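Local coordinates for protein 3-phosphoshikimate 1-carboxyvinyltransferase (PDB 7M0O) that probably transfers the enolpyruvyl group of phosphoenolpyruvate to the 5-hydroxyl of shikimate-3-phosphate, the sixth step of chorismate biosynthesis, at residues Gly164-Val175 with Glu201-Tyr212. Sequence-based numbering, arbitrary orientation.
Sequences GPLTRQGLRIRV and EGDVFVVPPGGY
Leu171 and Ile173 exchange paired backbone hydrogen bonds with Val207 and Phe205, identifying strands 171-174 and 204-207 as antiparallel neighbours. Val175 N extends the pairing to Asp203 O at 2.8 Å, nearly straight. On the face bearing Arg172, Val204 and Val206, the salt bridge from Arg172 NH2 to Glu201 OE1 is long, 3.5 Å, with the guanidinium and carboxylate planes 74° apart. A bend at chi3 (71°) turns the end of Arg172 toward strand 204-207, where Val206 CG2 lies over one guanidinium face, 3.7 Å from NH1. At the far end, Gly211 N gives Pro165 O a weak bond, and a water bridges Pro165 O, Thr167 O and Gly210 N. The Pro165 ring is wedged between two partners: CD meets Val207 CG1 at 3.6 Å, while CB sits over the Tyr212 ring in a CH-pi contact, 4.2 Å from the centroid and 17° off its normal. The Tyr212 hydroxyl bonds to Leu162 O; an alanine here would probably leave Pro165 without its aromatic floor and that carbonyl without this donor. Ile173 and Phe205 point to the opposite face from Arg172, against helix 155-163. Both strands are central in a four-stranded mixed sheet (144-147, 171-174, 204-207, 199-201; 144-147 parallel to 171-174), whose 1-2-4-3 order, backed by helices, recurs twice more in this EPSP synthase fold; helix 8-20 packs on Leu166 and Tyr212.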
loop_
_atom_site.group_PDB
_atom_site.type_symbol
_atom_site.label_atom_id
_atom_site.label_comp_id
_atom_site.label_asym_id
_atom_site.label_seq_id
_atom_site.Cartn_x
_atom_site.Cartn_y
_atom_site.Cartn_z
ATOM N N GLY A 164 -16.075 -10.977 6.765
ATOM C CA GLY A 164 -17.510 -10.848 6.899
ATOM C C GLY A 164 -18.368 -11.717 5.997
ATOM O O GLY A 164 -19.272 -12.415 6.476
ATOM N N PRO A 165 -18.154 -11.675 4.677
ATOM C CA PRO A 165 -19.016 -12.460 3.771
ATOM C C PRO A 165 -18.810 -13.961 3.875
ATOM O O PRO A 165 -19.633 -14.714 3.338
ATOM C CB PRO A 165 -18.637 -11.934 2.373
ATOM C CG PRO A 165 -17.964 -10.570 2.640
ATOM C CD PRO A 165 -17.230 -10.795 3.935
ATOM N N LEU A 166 -17.739 -14.427 4.525
ATOM C CA LEU A 166 -17.565 -15.855 4.777
ATOM C C LEU A 166 -18.327 -16.333 6.003
ATOM O O LEU A 166 -18.446 -17.543 6.193
ATOM C CB LEU A 166 -16.081 -16.197 4.951
ATOM C CG LEU A 166 -15.197 -15.554 3.888
ATOM C CD1 LEU A 166 -13.723 -15.936 4.104
ATOM C CD2 LEU A 166 -15.645 -15.964 2.497
ATOM N N THR A 167 -18.822 -15.422 6.834
ATOM C CA THR A 167 -19.556 -15.810 8.025
ATOM C C THR A 167 -20.985 -16.202 7.654
ATOM O O THR A 167 -21.487 -15.895 6.567
ATOM C CB THR A 167 -19.571 -14.673 9.043
ATOM O OG1 THR A 167 -20.459 -13.644 8.588
ATOM C CG2 THR A 167 -18.170 -14.106 9.236
ATOM N N ARG A 168 -21.642 -16.910 8.576
ATOM C CA ARG A 168 -22.969 -17.423 8.261
ATOM C C ARG A 168 -24.026 -16.327 8.282
ATOM O O ARG A 168 -24.972 -16.381 7.489
ATOM C CB ARG A 168 -23.317 -18.562 9.221
ATOM C CG ARG A 168 -22.278 -19.666 9.169
ATOM C CD ARG A 168 -22.726 -20.930 9.885
ATOM N NE ARG A 168 -22.411 -20.927 11.316
ATOM C CZ ARG A 168 -21.277 -21.370 11.860
ATOM N NH1 ARG A 168 -20.295 -21.860 11.108
ATOM N NH2 ARG A 168 -21.127 -21.331 13.178
ATOM N N GLN A 169 -23.882 -15.330 9.160
ATOM C CA GLN A 169 -24.888 -14.286 9.313
ATOM C C GLN A 169 -24.395 -12.895 8.939
ATOM O O GLN A 169 -25.154 -11.933 9.088
ATOM C CB GLN A 169 -25.419 -14.243 10.757
ATOM C CG GLN A 169 -25.893 -15.597 11.322
ATOM C CD GLN A 169 -26.893 -16.290 10.423
ATOM O OE1 GLN A 169 -27.616 -15.641 9.655
ATOM N NE2 GLN A 169 -26.933 -17.626 10.498
ATOM N N GLY A 170 -23.157 -12.756 8.456
ATOM C CA GLY A 170 -22.564 -11.450 8.251
ATOM C C GLY A 170 -21.969 -10.901 9.535
ATOM O O GLY A 170 -22.077 -11.485 10.615
ATOM N N LEU A 171 -21.313 -9.749 9.412
ATOM C CA LEU A 171 -20.695 -9.100 10.558
ATOM C C LEU A 171 -21.215 -7.679 10.739
ATOM O O LEU A 171 -21.597 -7.000 9.774
ATOM C CB LEU A 171 -19.151 -9.073 10.418
ATOM C CG LEU A 171 -18.479 -10.442 10.567
ATOM C CD1 LEU A 171 -16.959 -10.279 10.335
ATOM C CD2 LEU A 171 -18.744 -11.028 11.946
ATOM N N ARG A 172 -21.231 -7.246 11.996
ATOM C CA ARG A 172 -21.426 -5.850 12.382
ATOM C C ARG A 172 -20.207 -5.468 13.222
ATOM O O ARG A 172 -20.168 -5.741 14.426
ATOM C CB ARG A 172 -22.738 -5.662 13.148
ATOM C CG ARG A 172 -23.993 -5.718 12.295
ATOM C CD ARG A 172 -25.238 -5.412 13.138
ATOM N NE ARG A 172 -25.298 -4.004 13.539
ATOM C CZ ARG A 172 -25.982 -3.066 12.889
ATOM N NH1 ARG A 172 -26.669 -3.377 11.794
ATOM N NH2 ARG A 172 -25.978 -1.813 13.336
ATOM N N ILE A 173 -19.211 -4.850 12.582
ATOM C CA ILE A 173 -17.923 -4.543 13.197
ATOM C C ILE A 173 -17.964 -3.126 13.761
ATOM O O ILE A 173 -18.011 -2.149 13.008
ATOM C CB ILE A 173 -16.774 -4.690 12.187
ATOM C CG1 ILE A 173 -16.821 -6.071 11.527
ATOM C CG2 ILE A 173 -15.432 -4.416 12.866
ATOM C CD1 ILE A 173 -16.051 -6.179 10.183
ATOM N N ARG A 174 -17.885 -3.011 15.085
ATOM C CA ARG A 174 -17.857 -1.719 15.759
ATOM C C ARG A 174 -16.413 -1.272 15.988
ATOM O O ARG A 174 -15.613 -2.004 16.583
ATOM C CB ARG A 174 -18.628 -1.807 17.078
ATOM C CG ARG A 174 -18.747 -0.488 17.833
ATOM C CD ARG A 174 -19.708 -0.600 19.023
ATOM N NE ARG A 174 -21.094 -0.354 18.623
ATOM C CZ ARG A 174 -22.085 -1.235 18.747
ATOM N NH1 ARG A 174 -21.857 -2.434 19.274
ATOM N NH2 ARG A 174 -23.309 -0.917 18.343
ATOM N N VAL A 175 -16.078 -0.081 15.493
ATOM C CA VAL A 175 -14.799 0.551 15.784
ATOM C C VAL A 175 -15.018 1.948 16.368
ATOM O O VAL A 175 -15.701 2.121 17.378
ATOM C CB VAL A 175 -13.910 0.649 14.536
ATOM C CG1 VAL A 175 -12.514 1.102 14.934
ATOM C CG2 VAL A 175 -13.870 -0.675 13.778
ATOM N N GLU A 201 -22.618 2.494 9.334
ATOM C CA GLU A 201 -23.615 3.202 10.141
ATOM C C GLU A 201 -22.925 3.678 11.414
ATOM O O GLU A 201 -22.724 2.891 12.345
ATOM C CB GLU A 201 -24.801 2.307 10.482
ATOM C CG GLU A 201 -25.415 1.537 9.335
ATOM C CD GLU A 201 -26.506 0.598 9.818
ATOM O OE1 GLU A 201 -26.882 0.693 11.010
ATOM O OE2 GLU A 201 -26.988 -0.230 9.014
ATOM N N GLY A 202 -22.572 4.960 11.463
ATOM C CA GLY A 202 -21.859 5.485 12.606
ATOM C C GLY A 202 -20.487 4.859 12.746
ATOM O O GLY A 202 -19.615 5.057 11.898
ATOM N N ASP A 203 -20.287 4.078 13.801
ATOM C CA ASP A 203 -19.014 3.413 14.035
ATOM C C ASP A 203 -19.044 1.931 13.675
ATOM O O ASP A 203 -18.100 1.211 14.018
ATOM C CB ASP A 203 -18.594 3.587 15.498
ATOM C CG ASP A 203 -18.239 5.027 15.843
ATOM O OD1 ASP A 203 -18.947 5.625 16.679
ATOM O OD2 ASP A 203 -17.247 5.558 15.287
ATOM N N VAL A 204 -20.089 1.465 12.985
ATOM C CA VAL A 204 -20.300 0.045 12.705
ATOM C C VAL A 204 -20.262 -0.192 11.199
ATOM O O VAL A 204 -21.027 0.421 10.446
ATOM C CB VAL A 204 -21.635 -0.463 13.285
ATOM C CG1 VAL A 204 -21.868 -1.919 12.886
ATOM C CG2 VAL A 204 -21.661 -0.308 14.802
ATOM N N PHE A 205 -19.398 -1.108 10.771
ATOM C CA PHE A 205 -19.388 -1.587 9.402
ATOM C C PHE A 205 -20.291 -2.812 9.317
ATOM O O PHE A 205 -20.134 -3.761 10.096
ATOM C CB PHE A 205 -17.967 -1.941 8.953
ATOM C CG PHE A 205 -16.999 -0.776 8.945
ATOM C CD1 PHE A 205 -16.721 -0.093 7.771
ATOM C CD2 PHE A 205 -16.349 -0.397 10.104
ATOM C CE1 PHE A 205 -15.819 0.964 7.756
ATOM C CE2 PHE A 205 -15.440 0.659 10.108
ATOM C CZ PHE A 205 -15.175 1.344 8.923
ATOM N N VAL A 206 -21.228 -2.785 8.377
ATOM C CA VAL A 206 -22.282 -3.791 8.263
ATOM C C VAL A 206 -21.999 -4.606 7.005
ATOM O O VAL A 206 -22.257 -4.159 5.879
ATOM C CB VAL A 206 -23.672 -3.143 8.225
ATOM C CG1 VAL A 206 -24.739 -4.192 7.995
ATOM C CG2 VAL A 206 -23.918 -2.371 9.505
ATOM N N VAL A 207 -21.459 -5.805 7.186
ATOM C CA VAL A 207 -20.971 -6.640 6.093
ATOM C C VAL A 207 -21.928 -7.815 5.931
ATOM O O VAL A 207 -22.138 -8.561 6.897
ATOM C CB VAL A 207 -19.539 -7.143 6.350
ATOM C CG1 VAL A 207 -19.009 -7.855 5.098
ATOM C CG2 VAL A 207 -18.637 -5.981 6.753
ATOM N N PRO A 208 -22.469 -8.044 4.735
ATOM C CA PRO A 208 -23.483 -9.078 4.544
ATOM C C PRO A 208 -22.863 -10.452 4.362
ATOM O O PRO A 208 -21.685 -10.575 3.989
ATOM C CB PRO A 208 -24.202 -8.617 3.267
ATOM C CG PRO A 208 -23.130 -7.930 2.480
ATOM C CD PRO A 208 -22.241 -7.256 3.505
ATOM N N PRO A 209 -23.617 -11.514 4.644
ATOM C CA PRO A 209 -23.169 -12.871 4.324
ATOM C C PRO A 209 -23.339 -13.133 2.832
ATOM O O PRO A 209 -23.782 -12.269 2.071
ATOM C CB PRO A 209 -24.107 -13.759 5.153
ATOM C CG PRO A 209 -25.384 -12.968 5.171
ATOM C CD PRO A 209 -24.962 -11.505 5.247
ATOM N N GLY A 210 -22.977 -14.347 2.425
ATOM C CA GLY A 210 -23.205 -14.798 1.066
ATOM C C GLY A 210 -21.978 -14.939 0.199
ATOM O O GLY A 210 -22.103 -15.380 -0.950
ATOM N N GLY A 211 -20.807 -14.571 0.695
ATOM C CA GLY A 211 -19.574 -14.819 -0.018
ATOM C C GLY A 211 -19.245 -13.789 -1.082
ATOM O O GLY A 211 -19.890 -12.741 -1.239
ATOM N N TYR A 212 -18.209 -14.130 -1.847
ATOM C CA TYR A 212 -17.650 -13.308 -2.907
ATOM C C TYR A 212 -17.840 -13.966 -4.268
ATOM O O TYR A 212 -18.008 -15.182 -4.371
ATOM C CB TYR A 212 -16.149 -13.071 -2.687
ATOM C CG TYR A 212 -15.775 -12.281 -1.455
ATOM C CD1 TYR A 212 -15.970 -10.912 -1.399
ATOM C CD2 TYR A 212 -15.194 -12.907 -0.354
ATOM C CE1 TYR A 212 -15.610 -10.189 -0.264
ATOM C CE2 TYR A 212 -14.821 -12.195 0.767
ATOM C CZ TYR A 212 -15.038 -10.843 0.813
ATOM O OH TYR A 212 -14.654 -10.144 1.945
HETATM O O HOH W 1 -21.980 -16.444 4.038
#